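PDB 4EXO: methyl-accepting chemotaxis protein from Vibrio parahaemolyticus, which probably senses small molecules such as the bound pyruvate with its periplasmic Cache (PAS-like) domain and signals to the chemotaxis machinery inside the cell. Local coordinates for residues A[18-22]-A[125-129]; A[28-32]-A[44-49]; A[54-59]-A[140-144]; A[88-94]-A[109-113]. All coordinates share one frame; numbering follows the deposited sequence. Where two conformers were deposited one is given.

Contact 1 of 4, residues A[18-22]-A[125-129]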
loop_
_atom_site.group_PDB
_atom_site.type_symbol
_atom_site.label_atom_id
_atom_site.label_comp_id
_atom_site.label_asym_id
_atom_site.label_seq_id
_atom_site.Cartn_x
_atom_site.Cartn_y
_atom_site.Cartn_z
ATOM N N LEU A 18 -2.523 -6.379 -6.674
ATOM C CA LEU A 18 -3.723 -6.282 -5.849
ATOM C C LEU A 18 -3.522 -6.964 -4.497
ATOM O O LEU A 18 -3.950 -6.462 -3.469
ATOM C CB LEU A 18 -4.929 -6.865 -6.596
ATOM C CG LEU A 18 -5.520 -5.944 -7.691
ATOM C CD1 LEU A 18 -6.474 -6.746 -8.522
ATOM C CD2 LEU A 18 -6.248 -4.748 -7.014
ATOM N N LYS A 19 -2.905 -8.134 -4.493
ATOM C CA LYS A 19 -2.636 -8.822 -3.214
ATOM C C LYS A 19 -1.723 -8.001 -2.287
ATOM O O LYS A 19 -1.930 -7.960 -1.075
ATOM C CB LYS A 19 -2.103 -10.246 -3.461
ATOM C CG LYS A 19 -3.235 -11.161 -4.010
ATOM C CD LYS A 19 -2.824 -12.606 -4.140
ATOM C CE LYS A 19 -4.069 -13.520 -4.265
ATOM N NZ LYS A 19 -4.685 -13.997 -2.948
ATOM N N ALA A 20 -0.733 -7.337 -2.862
ATOM C CA ALA A 20 0.160 -6.427 -2.117
ATOM C C ALA A 20 -0.588 -5.222 -1.561
ATOM O O ALA A 20 -0.446 -4.867 -0.384
ATOM C CB ALA A 20 1.335 -5.939 -3.019
ATOM N N TYR A 21 -1.369 -4.564 -2.408
ATOM C CA TYR A 21 -2.134 -3.396 -1.944
ATOM C C TYR A 21 -3.092 -3.796 -0.844
ATOM O O TYR A 21 -3.242 -3.060 0.134
ATOM C CB TYR A 21 -2.953 -2.800 -3.106
ATOM C CG TYR A 21 -2.093 -2.311 -4.290
ATOM C CD1 TYR A 21 -0.852 -1.728 -4.069
ATOM C CD2 TYR A 21 -2.558 -2.415 -5.602
ATOM C CE1 TYR A 21 -0.073 -1.252 -5.117
ATOM C CE2 TYR A 21 -1.792 -1.943 -6.669
ATOM C CZ TYR A 21 -0.561 -1.365 -6.416
ATOM O OH TYR A 21 0.217 -0.921 -7.459
HETATM N N MSE A 22 -3.759 -4.956 -1.010
HETATM C CA MSE A 22 -4.671 -5.420 0.032
HETATM C C MSE A 22 -3.902 -5.635 1.349
HETATM O O MSE A 22 -4.381 -5.245 2.418
HETATM C CB MSE A 22 -5.398 -6.729 -0.369
HETATM C CG MSE A 22 -6.363 -7.268 0.719
HETATM SE SE MSE A 22 -7.791 -6.004 1.260
HETATM C CE MSE A 22 -8.450 -5.607 -0.505
ATOM N N LEU A 125 -11.031 -5.067 -12.368
ATOM C CA LEU A 125 -10.782 -6.345 -11.711
ATOM C C LEU A 125 -10.675 -6.070 -10.216
ATOM O O LEU A 125 -9.764 -5.401 -9.783
ATOM C CB LEU A 125 -9.513 -7.010 -12.240
ATOM C CG LEU A 125 -9.035 -8.269 -11.463
ATOM C CD1 LEU A 125 -10.129 -9.356 -11.498
ATOM C CD2 LEU A 125 -7.739 -8.780 -12.084
ATOM N N GLY A 126 -11.634 -6.567 -9.446
ATOM C CA GLY A 126 -11.655 -6.337 -7.998
ATOM C C GLY A 126 -11.013 -7.471 -7.246
ATOM O O GLY A 126 -10.915 -8.587 -7.760
ATOM N N TYR A 127 -10.544 -7.177 -6.044
ATOM C CA TYR A 127 -9.909 -8.164 -5.182
ATOM C C TYR A 127 -10.368 -7.837 -3.749
ATOM O O TYR A 127 -10.284 -6.700 -3.309
ATOM C CB TYR A 127 -8.368 -8.163 -5.304
ATOM C CG TYR A 127 -7.784 -9.152 -4.302
ATOM C CD1 TYR A 127 -7.993 -10.519 -4.460
ATOM C CD2 TYR A 127 -7.138 -8.701 -3.148
ATOM C CE1 TYR A 127 -7.515 -11.436 -3.507
ATOM C CE2 TYR A 127 -6.639 -9.606 -2.195
ATOM C CZ TYR A 127 -6.851 -10.970 -2.391
ATOM O OH TYR A 127 -6.375 -11.878 -1.488
ATOM N N ALA A 128 -10.926 -8.829 -3.056
ATOM C CA ALA A 128 -11.450 -8.656 -1.702
ATOM C C ALA A 128 -10.987 -9.767 -0.709
ATOM O O ALA A 128 -10.782 -10.965 -1.099
ATOM C CB ALA A 128 -13.007 -8.543 -1.748
ATOM N N GLU A 129 -10.764 -9.340 0.543
ATOM C CA GLU A 129 -10.422 -10.230 1.642
ATOM C C GLU A 129 -11.429 -10.028 2.768
ATOM O O GLU A 129 -11.941 -8.912 2.993
ATOM C CB GLU A 129 -8.969 -9.994 2.115
ATOM C CG GLU A 129 -7.930 -10.721 1.222
ATOM C CD GLU A 129 -6.438 -10.521 1.677
ATOM O OE1 GLU A 129 -6.225 -9.975 2.816
ATOM O OE2 GLU A 129 -5.520 -10.902 0.864
HETATM O O HOH W 1 -2.890 -9.941 0.573
#
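L18, K19 and M22, three residues on one side of helix 2-28, gather against Y127 of strand 120-131, and the two segments run at 42° with their axes 8.9 Å apart at closest. The apolar part lies along the flank of the tyrosine. L18 CB rests 3.9 Å from Y127 CB, the two side chains passing in opposite directions, while the L18 CD1 branch continues toward L125. M22, a selenomethionine, brings CB in the plane of the Y127 ring, 3.6 Å from its CE2 edge. With CG anti to the backbone N (chi1 179°) and two further bends, its chain folds back so that CG lies over the carboxylate end of E129 and CE reaches the Y127 carbonyl. The flexible, unbranched chain of this residue suits the curled path.

K19 CG sits above one ring face, a CH-pi contact 4.3 Å from the Y127 centroid, and the bend at chi4 turns NZ to donate to Y127 OH at 3.1 Å. Y127 OH in turn donates to the anti lone pair of E129 OE2 at 2.7 Å. The phenol thus links ammonium and carboxylate, K19 NZ and E129 OE2 staying 5.0 Å apart. A water donates to K19 O and E129 OE2, tying the helix backbone to the same carboxylate.

Y127 pairs through its backbone with T140 of strand 136-143, and its ring meets F108. L18 also packs on T140 and I142, and M22 on L138, so the long helix lies across several strands of the antiparallel sheet. Y21 turns elsewhere, to F54 and to A20 of the second subunit.

Contact 2 of 4, residues A[28-32]-A[44-49]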
loop_
_atom_site.group_PDB
_atom_site.type_symbol
_atom_site.label_atom_id
_atom_site.label_comp_id
_atom_site.label_asym_id
_atom_site.label_seq_id
_atom_site.Cartn_x
_atom_site.Cartn_y
_atom_site.Cartn_z
ATOM N N ALA A 28 -2.169 -1.830 7.697
ATOM C CA ALA A 28 -2.304 -0.458 8.197
ATOM C C ALA A 28 -3.286 -0.349 9.362
ATOM O O ALA A 28 -3.076 0.483 10.263
ATOM C CB ALA A 28 -2.681 0.530 7.072
ATOM N N ILE A 29 -4.355 -1.164 9.336
ATOM C CA ILE A 29 -5.380 -1.119 10.389
ATOM C C ILE A 29 -5.193 -2.225 11.424
ATOM O O ILE A 29 -5.988 -2.368 12.335
ATOM C CB ILE A 29 -6.818 -1.160 9.794
ATOM C CG1 ILE A 29 -7.058 -2.501 9.077
ATOM C CG2 ILE A 29 -7.020 0.061 8.849
ATOM C CD1 ILE A 29 -8.507 -2.975 9.026
ATOM N N LYS A 30 -4.129 -3.012 11.294
ATOM C CA LYS A 30 -3.945 -4.148 12.206
ATOM C C LYS A 30 -3.900 -3.782 13.718
ATOM O O LYS A 30 -4.522 -4.469 14.532
ATOM C CB LYS A 30 -2.730 -4.985 11.777
ATOM C CG LYS A 30 -2.593 -6.277 12.535
ATOM C CD LYS A 30 -1.708 -7.281 11.794
ATOM C CE LYS A 30 -1.731 -8.637 12.535
ATOM N NZ LYS A 30 -1.071 -8.525 13.845
ATOM N N PRO A 31 -3.179 -2.705 14.093
ATOM C CA PRO A 31 -3.151 -2.309 15.525
ATOM C C PRO A 31 -4.567 -2.064 16.043
ATOM O O PRO A 31 -4.935 -2.562 17.118
ATOM C CB PRO A 31 -2.386 -0.983 15.503
ATOM C CG PRO A 31 -1.482 -1.108 14.291
ATOM C CD PRO A 31 -2.316 -1.833 13.268
ATOM N N LEU A 32 -5.376 -1.366 15.242
ATOM C CA LEU A 32 -6.779 -1.113 15.590
ATOM C C LEU A 32 -7.652 -2.369 15.611
ATOM O O LEU A 32 -8.432 -2.585 16.562
ATOM C CB LEU A 32 -7.365 -0.085 14.625
ATOM C CG LEU A 32 -6.867 1.354 14.696
ATOM C CD1 LEU A 32 -7.285 2.130 13.423
ATOM C CD2 LEU A 32 -7.366 2.085 15.937
ATOM N N ALA A 44 -12.130 4.577 13.485
ATOM C CA ALA A 44 -10.741 4.980 13.234
ATOM C C ALA A 44 -10.113 4.221 12.040
ATOM O O ALA A 44 -9.304 4.787 11.271
ATOM C CB ALA A 44 -9.893 4.788 14.512
ATOM N N ALA A 45 -10.459 2.938 11.913
ATOM C CA ALA A 45 -9.979 2.140 10.774
ATOM C C ALA A 45 -10.590 2.638 9.464
ATOM O O ALA A 45 -9.899 2.716 8.451
ATOM C CB ALA A 45 -10.284 0.667 10.979
ATOM N N LYS A 46 -11.884 2.955 9.463
ATOM C CA LYS A 46 -12.492 3.575 8.284
ATOM C C LYS A 46 -11.779 4.813 7.817
ATOM O O LYS A 46 -11.570 4.965 6.617
ATOM C CB LYS A 46 -13.980 3.949 8.482
ATOM C CG LYS A 46 -14.925 2.794 8.597
ATOM C CD LYS A 46 -16.349 3.338 8.900
ATOM C CE LYS A 46 -16.792 4.361 7.830
ATOM N NZ LYS A 46 -18.198 4.849 8.044
ATOM N N GLU A 47 -11.390 5.686 8.742
ATOM C CA GLU A 47 -10.729 6.935 8.361
ATOM C C GLU A 47 -9.363 6.755 7.683
ATOM O O GLU A 47 -8.990 7.522 6.766
ATOM C CB GLU A 47 -10.673 7.865 9.574
ATOM C CG GLU A 47 -12.080 8.279 9.971
ATOM C CD GLU A 47 -12.131 9.062 11.258
ATOM O OE1 GLU A 47 -11.064 9.559 11.694
ATOM O OE2 GLU A 47 -13.244 9.179 11.817
ATOM N N ILE A 48 -8.633 5.728 8.104
ATOM C CA ILE A 48 -7.379 5.359 7.473
ATOM C C ILE A 48 -7.632 4.737 6.086
ATOM O O ILE A 48 -7.014 5.131 5.091
ATOM C CB ILE A 48 -6.579 4.347 8.346
ATOM C CG1 ILE A 48 -6.134 5.030 9.661
ATOM C CG2 ILE A 48 -5.392 3.820 7.551
ATOM C CD1 ILE A 48 -5.716 4.064 10.725
ATOM N N LEU A 49 -8.538 3.771 6.008
ATOM C CA LEU A 49 -8.675 3.051 4.720
ATOM C C LEU A 49 -9.279 3.949 3.641
ATOM O O LEU A 49 -8.928 3.834 2.467
ATOM C CB LEU A 49 -9.538 1.805 4.889
ATOM C CG LEU A 49 -8.918 0.640 5.702
ATOM C CD1 LEU A 49 -10.036 -0.276 6.191
ATOM C CD2 LEU A 49 -7.924 -0.105 4.826
#
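I29 holds CG1 between its backbone N and carbonyl carbon (chi1 64°), a choice that places the other branch, CG2, beside the backbone N and directed at helix 42-51. L32 takes the commoner rotamer, CG beside the backbone N (chi1 -69°), and extends CD1 toward the same helix. These two methyls do most of the touching.

I29 CG2 fits between A45 and L49: it lies 3.7 Å from L49 CG, the two side chains crossing at about a right angle, and 3.9 Å from A45 CB. A small alanine suits this place because it lets the backbones come close, with the CA atoms of I29 and A45 only 5.6 Å apart. Three residues further on, L32 CD1 settles against A44 and A45, 3.6 Å from A45 N, and meets I48 CD1 tip to tip at 3.7 Å. A28 adds a wider methyl contact, its CB 4.3 Å from I48 CG2.

The junction joins the break between helices 2-28 and 30-34 to helix 42-51. W134 lies against I29 and A45, and across the dimer interface I48 packs on I48 of the second subunit.

No hydrogen bond spans the two segments. Their cohesion is therefore hydrophobic and van der Waals, given by branched aliphatic groups packed on one another and on alanines, with the charged groups turned elsewhere: K30 pairs with D34 and K46 with E79.

Contact 3 of 4, residues A[54-59]-A[140-144]. With PYR (pyruvic acid), chain B.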
loop_
_atom_site.group_PDB
_atom_site.type_symbol
_atom_site.label_atom_id
_atom_site.label_comp_id
_atom_site.label_asym_id
_atom_site.label_seq_id
_atom_site.Cartn_x
_atom_site.Cartn_y
_atom_site.Cartn_z
ATOM N N PHE A 54 -3.349 3.978 -4.014
ATOM C CA PHE A 54 -2.135 3.591 -4.741
ATOM C C PHE A 54 -2.018 4.245 -6.132
ATOM O O PHE A 54 -0.998 4.086 -6.817
ATOM C CB PHE A 54 -1.961 2.057 -4.809
ATOM C CG PHE A 54 -3.150 1.303 -5.424
ATOM C CD1 PHE A 54 -3.228 1.100 -6.800
ATOM C CD2 PHE A 54 -4.155 0.795 -4.623
ATOM C CE1 PHE A 54 -4.330 0.380 -7.381
ATOM C CE2 PHE A 54 -5.267 0.062 -5.202
ATOM C CZ PHE A 54 -5.331 -0.128 -6.573
ATOM N N GLU A 55 -3.081 4.945 -6.527
ATOM C CA GLU A 55 -3.143 5.844 -7.685
ATOM C C GLU A 55 -4.523 6.502 -7.593
ATOM O O GLU A 55 -5.337 6.169 -6.721
ATOM C CB GLU A 55 -2.959 5.102 -9.017
ATOM C CG GLU A 55 -3.982 3.962 -9.244
ATOM C CD GLU A 55 -3.778 3.242 -10.583
ATOM O OE1 GLU A 55 -4.014 3.870 -11.638
ATOM O OE2 GLU A 55 -3.390 2.054 -10.575
ATOM N N SER A 56 -4.791 7.466 -8.463
ATOM C CA SER A 56 -6.073 8.170 -8.411
ATOM C C SER A 56 -7.278 7.224 -8.450
ATOM O O SER A 56 -8.294 7.450 -7.737
ATOM C CB SER A 56 -6.167 9.205 -9.537
ATOM O OG SER A 56 -5.338 10.316 -9.203
ATOM N N ASP A 57 -7.138 6.125 -9.197
ATOM C CA ASP A 57 -8.242 5.158 -9.331
ATOM C C ASP A 57 -8.103 3.966 -8.377
ATOM O O ASP A 57 -8.809 2.988 -8.526
ATOM C CB ASP A 57 -8.274 4.630 -10.762
ATOM C CG ASP A 57 -8.747 5.693 -11.758
ATOM O OD1 ASP A 57 -9.722 6.396 -11.442
ATOM O OD2 ASP A 57 -8.152 5.810 -12.845
ATOM N N GLY A 58 -7.173 4.057 -7.438
ATOM C CA GLY A 58 -6.780 2.911 -6.610
ATOM C C GLY A 58 -7.168 3.155 -5.168
ATOM O O GLY A 58 -6.438 3.835 -4.446
ATOM N N TYR A 59 -8.305 2.584 -4.730
ATOM C CA TYR A 59 -8.907 2.921 -3.434
ATOM C C TYR A 59 -9.621 1.712 -2.830
ATOM O O TYR A 59 -9.823 0.693 -3.523
ATOM C CB TYR A 59 -9.957 4.061 -3.626
ATOM C CG TYR A 59 -11.130 3.630 -4.515
ATOM C CD1 TYR A 59 -12.260 3.021 -3.962
ATOM C CD2 TYR A 59 -11.072 3.789 -5.914
ATOM C CE1 TYR A 59 -13.353 2.605 -4.770
ATOM C CE2 TYR A 59 -12.150 3.388 -6.761
ATOM C CZ TYR A 59 -13.292 2.795 -6.159
ATOM O OH TYR A 59 -14.339 2.392 -6.956
ATOM N N THR A 140 -10.483 -3.764 -3.170
ATOM C CA THR A 140 -9.952 -2.704 -3.998
ATOM C C THR A 140 -9.955 -3.269 -5.420
ATOM O O THR A 140 -10.575 -4.318 -5.677
ATOM C CB THR A 140 -8.525 -2.229 -3.533
ATOM O OG1 THR A 140 -8.100 -1.150 -4.401
ATOM C CG2 THR A 140 -7.494 -3.356 -3.636
ATOM N N GLY A 141 -9.303 -2.601 -6.364
ATOM C CA GLY A 141 -9.354 -3.087 -7.754
ATOM C C GLY A 141 -8.447 -2.298 -8.667
ATOM O O GLY A 141 -7.925 -1.244 -8.282
ATOM N N ILE A 142 -8.219 -2.843 -9.860
ATOM C CA ILE A 142 -7.486 -2.142 -10.927
ATOM C C ILE A 142 -8.408 -2.045 -12.149
ATOM O O ILE A 142 -9.164 -2.991 -12.430
ATOM C CB ILE A 142 -6.174 -2.882 -11.259
ATOM C CG1 ILE A 142 -5.254 -2.865 -10.032
ATOM C CG2 ILE A 142 -5.468 -2.281 -12.465
ATOM C CD1 ILE A 142 -3.950 -3.571 -10.242
ATOM N N TYR A 143 -8.356 -0.935 -12.881
ATOM C CA TYR A 143 -9.242 -0.794 -14.054
ATOM C C TYR A 143 -8.573 -1.400 -15.285
ATOM O O TYR A 143 -7.375 -1.268 -15.473
ATOM C CB TYR A 143 -9.665 0.673 -14.251
ATOM C CG TYR A 143 -10.607 1.089 -13.121
ATOM C CD1 TYR A 143 -12.002 0.986 -13.282
ATOM C CD2 TYR A 143 -10.121 1.524 -11.892
ATOM C CE1 TYR A 143 -12.871 1.318 -12.256
ATOM C CE2 TYR A 143 -10.987 1.859 -10.851
ATOM C CZ TYR A 143 -12.351 1.761 -11.036
ATOM O OH TYR A 143 -13.217 2.099 -10.012
ATOM N N ILE A 144 -9.327 -2.123 -16.093
ATOM C CA ILE A 144 -8.693 -2.869 -17.180
ATOM C C ILE A 144 -9.031 -2.317 -18.565
ATOM O O ILE A 144 -8.640 -2.913 -19.584
ATOM C CB ILE A 144 -8.974 -4.388 -17.104
ATOM C CG1 ILE A 144 -10.466 -4.677 -16.956
ATOM C CG2 ILE A 144 -8.230 -5.028 -15.912
ATOM C CD1 ILE A 144 -10.735 -6.154 -16.823
HETATM C C PYR B . -16.217 -0.484 -5.929
HETATM O O PYR B . -15.572 -1.076 -6.911
HETATM O OXT PYR B . -15.924 0.769 -5.640
HETATM C CA PYR B . -17.217 -1.164 -5.196
HETATM O O3 PYR B . -17.792 -0.509 -4.257
HETATM C CB PYR B . -17.666 -2.594 -5.474
HETATM O O HOH W 2 -9.397 0.795 -6.998
HETATM O O HOH W 3 -6.830 1.024 -9.866
#
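Y59 and T140 bring their CA atoms within 5.7 Å where the loop before strand 61-63 runs past strand 136-143. The loop has just made a type I turn from E55 to G58, closed by G58 N on E55 O, with F54 N bonding to G58 O. In place of direct backbone pairing, a water takes the Y59 N-H and donates to D57 O and G141 O; a second also donates to G141 O.

T140 OG1 donates to Y59 O at 2.7 Å from well above the carbonyl plane (47°). T140 OG1 also lies at the edge of the F54 ring, 3.2 Å from CE2, and G141 O meets that edge at CZ. G58 CA lies over a face of the ring, an approach that suits glycine, which has no side chain.

Y59 takes this loop into the pyruvate pocket of the Cache domain. Its chi1 of 63° swings the ring back toward Y143 and the ligand, and Y59 OH donates to pyruvate OXT at 2.6 Å, in the ring plane.

Y143 crosses Y59 at about a right angle, their OH atoms 3.3 Å apart. The Y143 ring edge faces D57 O, 3.4 Å from CE2, while its hydroxyl is bonded to H114 O and K124 NZ.

Contact 4 of 4, residues A[88-94]-A[109-113]. With PYR (pyruvic acid), chain B.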
loop_
_atom_site.group_PDB
_atom_site.type_symbol
_atom_site.label_atom_id
_atom_site.label_comp_id
_atom_site.label_asym_id
_atom_site.label_seq_id
_atom_site.Cartn_x
_atom_site.Cartn_y
_atom_site.Cartn_z
ATOM N N ASP A 88 -24.023 -4.600 -12.286
ATOM C CA ASP A 88 -23.372 -3.659 -13.215
ATOM C C ASP A 88 -24.102 -3.661 -14.574
ATOM O O ASP A 88 -25.164 -4.308 -14.719
ATOM C CB ASP A 88 -21.862 -3.881 -13.323
ATOM C CG ASP A 88 -21.483 -5.163 -14.117
ATOM O OD1 ASP A 88 -22.372 -5.803 -14.771
ATOM O OD2 ASP A 88 -20.282 -5.502 -14.111
ATOM N N GLU A 89 -23.557 -2.924 -15.550
ATOM C CA GLU A 89 -24.202 -2.785 -16.865
ATOM C C GLU A 89 -24.267 -4.108 -17.646
ATOM O O GLU A 89 -25.036 -4.202 -18.603
ATOM C CB GLU A 89 -23.469 -1.737 -17.728
ATOM C CG GLU A 89 -22.078 -2.191 -18.167
ATOM C CD GLU A 89 -21.250 -1.070 -18.753
ATOM O OE1 GLU A 89 -20.872 -0.154 -17.990
ATOM O OE2 GLU A 89 -20.962 -1.128 -19.978
ATOM N N ASN A 90 -23.471 -5.111 -17.235
ATOM C CA ASN A 90 -23.451 -6.438 -17.888
ATOM C C ASN A 90 -24.197 -7.495 -17.088
ATOM O O ASN A 90 -24.121 -8.693 -17.394
ATOM C CB ASN A 90 -22.018 -6.906 -18.182
ATOM C CG ASN A 90 -21.292 -5.948 -19.088
ATOM O OD1 ASN A 90 -21.872 -5.477 -20.077
ATOM N ND2 ASN A 90 -20.055 -5.587 -18.728
ATOM N N GLY A 91 -24.884 -7.049 -16.052
ATOM C CA GLY A 91 -25.686 -7.927 -15.193
ATOM C C GLY A 91 -24.860 -8.716 -14.194
ATOM O O GLY A 91 -25.339 -9.742 -13.682
ATOM N N VAL A 92 -23.631 -8.271 -13.913
ATOM C CA VAL A 92 -22.806 -8.932 -12.873
ATOM C C VAL A 92 -23.316 -8.485 -11.491
ATOM O O VAL A 92 -23.409 -7.277 -11.237
ATOM C CB VAL A 92 -21.283 -8.617 -12.987
ATOM C CG1 VAL A 92 -20.494 -9.232 -11.722
ATOM C CG2 VAL A 92 -20.689 -9.176 -14.264
ATOM N N ALA A 93 -23.666 -9.438 -10.609
ATOM C CA ALA A 93 -24.061 -9.098 -9.249
ATOM C C ALA A 93 -22.792 -8.818 -8.466
ATOM O O ALA A 93 -22.134 -9.724 -7.913
ATOM C CB ALA A 93 -24.906 -10.216 -8.590
ATOM N N VAL A 94 -22.407 -7.546 -8.475
ATOM C CA VAL A 94 -21.080 -7.148 -8.006
ATOM C C VAL A 94 -20.838 -7.428 -6.508
ATOM O O VAL A 94 -19.802 -7.997 -6.146
ATOM C CB VAL A 94 -20.823 -5.608 -8.301
ATOM C CG1 VAL A 94 -19.419 -5.154 -7.771
ATOM C CG2 VAL A 94 -20.948 -5.341 -9.813
ATOM N N LEU A 109 -12.918 -10.748 -8.747
ATOM C CA LEU A 109 -14.161 -10.655 -9.510
ATOM C C LEU A 109 -13.997 -9.596 -10.596
ATOM O O LEU A 109 -13.545 -8.476 -10.291
ATOM C CB LEU A 109 -15.336 -10.262 -8.612
ATOM C CG LEU A 109 -16.715 -10.311 -9.296
ATOM C CD1 LEU A 109 -17.193 -11.800 -9.571
ATOM C CD2 LEU A 109 -17.795 -9.512 -8.494
ATOM N N TYR A 110 -14.385 -9.929 -11.842
ATOM C CA TYR A 110 -14.432 -8.913 -12.920
ATOM C C TYR A 110 -15.829 -8.264 -12.911
ATOM O O TYR A 110 -16.848 -8.959 -12.806
ATOM C CB TYR A 110 -14.209 -9.546 -14.305
ATOM C CG TYR A 110 -12.807 -9.962 -14.613
ATOM C CD1 TYR A 110 -11.893 -9.045 -15.148
ATOM C CD2 TYR A 110 -12.369 -11.279 -14.371
ATOM C CE1 TYR A 110 -10.581 -9.423 -15.449
ATOM C CE2 TYR A 110 -11.062 -11.666 -14.672
ATOM C CZ TYR A 110 -10.183 -10.722 -15.219
ATOM O OH TYR A 110 -8.892 -11.054 -15.526
ATOM N N PHE A 111 -15.889 -6.931 -13.023
ATOM C CA PHE A 111 -17.157 -6.200 -13.076
ATOM C C PHE A 111 -16.828 -4.788 -13.544
ATOM O O PHE A 111 -15.666 -4.437 -13.634
ATOM C CB PHE A 111 -17.856 -6.140 -11.700
ATOM C CG PHE A 111 -17.024 -5.515 -10.587
ATOM C CD1 PHE A 111 -17.205 -4.162 -10.241
ATOM C CD2 PHE A 111 -16.097 -6.293 -9.844
ATOM C CE1 PHE A 111 -16.463 -3.578 -9.164
ATOM C CE2 PHE A 111 -15.342 -5.730 -8.804
ATOM C CZ PHE A 111 -15.513 -4.361 -8.454
ATOM N N SER A 112 -17.858 -4.006 -13.857
ATOM C CA SER A 112 -17.693 -2.582 -14.202
ATOM C C SER A 112 -18.181 -1.745 -13.036
ATOM O O SER A 112 -19.118 -2.128 -12.333
ATOM C CB SER A 112 -18.481 -2.223 -15.457
ATOM O OG SER A 112 -17.856 -2.802 -16.588
ATOM N N TRP A 113 -17.512 -0.614 -12.828
ATOM C CA TRP A 113 -17.814 0.291 -11.742
ATOM C C TRP A 113 -17.355 1.697 -12.157
ATOM O O TRP A 113 -16.483 1.869 -13.043
ATOM C CB TRP A 113 -17.091 -0.146 -10.451
ATOM C CG TRP A 113 -17.690 0.475 -9.218
ATOM C CD1 TRP A 113 -17.321 1.673 -8.632
ATOM C CD2 TRP A 113 -18.768 -0.046 -8.427
ATOM N NE1 TRP A 113 -18.118 1.916 -7.535
ATOM C CE2 TRP A 113 -18.994 0.869 -7.371
ATOM C CE3 TRP A 113 -19.558 -1.220 -8.503
ATOM C CZ2 TRP A 113 -19.993 0.683 -6.405
ATOM C CZ3 TRP A 113 -20.551 -1.412 -7.525
ATOM C CH2 TRP A 113 -20.748 -0.475 -6.484
HETATM C C PYR B . -16.217 -0.484 -5.929
HETATM O O PYR B . -15.572 -1.076 -6.911
HETATM O OXT PYR B . -15.924 0.769 -5.640
HETATM C CA PYR B . -17.217 -1.164 -5.196
HETATM O O3 PYR B . -17.792 -0.509 -4.257
HETATM C CB PYR B . -17.666 -2.594 -5.474
HETATM O O HOH W 4 -17.843 -0.590 -18.381
#
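V94 lies against F111 in the close-packed half of this contact, beside the bound pyruvate. V94 CG1, anti to the backbone N (chi1 179°), stands over one face of the F111 ring, 3.6 Å from its centroid and 17° off the normal, a CH-pi contact. V94 CG1 also lies 3.9 Å from W113 CZ3. A beta-branched valine suits the spot, since CG1 can lie over the ring while CG2 packs against F111 CB. Close by, L109 CD2 reaches V94 O at 3.4 Å. V92 is looser, its CG1 lying 4.1 Å from F111 CB.

The other half, toward solvent, is polar and more open. There D88 opens a type I turn that runs to G91. OD1 accepts from N90 N, an Asx turn, and also from V92 N; the two arrive from opposite faces of the carboxylate plane. The last turn position has positive phi, which glycine tolerates easily. D88 OD2 accepts from S112 N at 2.9 Å in a nearly straight bond (165°), met on the anti side. Further out, E89 OE1 stays 4.1 Å from S112 CB, and a water bonded to S112 OG makes a weak bond to E89 OE1.

Pyruvate gains two different surfaces here: F111 offers its ring edge to pyruvate O, while W113 lays its indole face beneath the carboxylate carbon. N90 N and V92 N brace the turn and S112 N ties it to strand 108-115; together they would probably stabilise the negative charge of D88. The pocket side relies on apolar and aromatic packing, with the ligand's hydrogen bonds supplied by Y59, Y63, H72 and K124.

Contacts 1, 3 and 4 meet on one antiparallel sheet, in which strand 120-131 of contact 1 lies between strand 136-143 of contact 3 and strand 108-115 of contact 4. Backbone bonds join them: Y127 N lies 2.9 Å from T140 O, and G126 N 2.8 Å from L109 O. Contacts 3 and 4, with centres about 16 Å apart, both touch pyruvate and meet directly, Y59 OH lying 3.5 Å from W113 CD1. Contact 1 approaches the ligand less closely, the side chain of A128 being about 8 Å away. Contact 2 stands apart, its centre about 28 Å from that of contact 4, and with contacts 1 and 3 it reaches the second subunit.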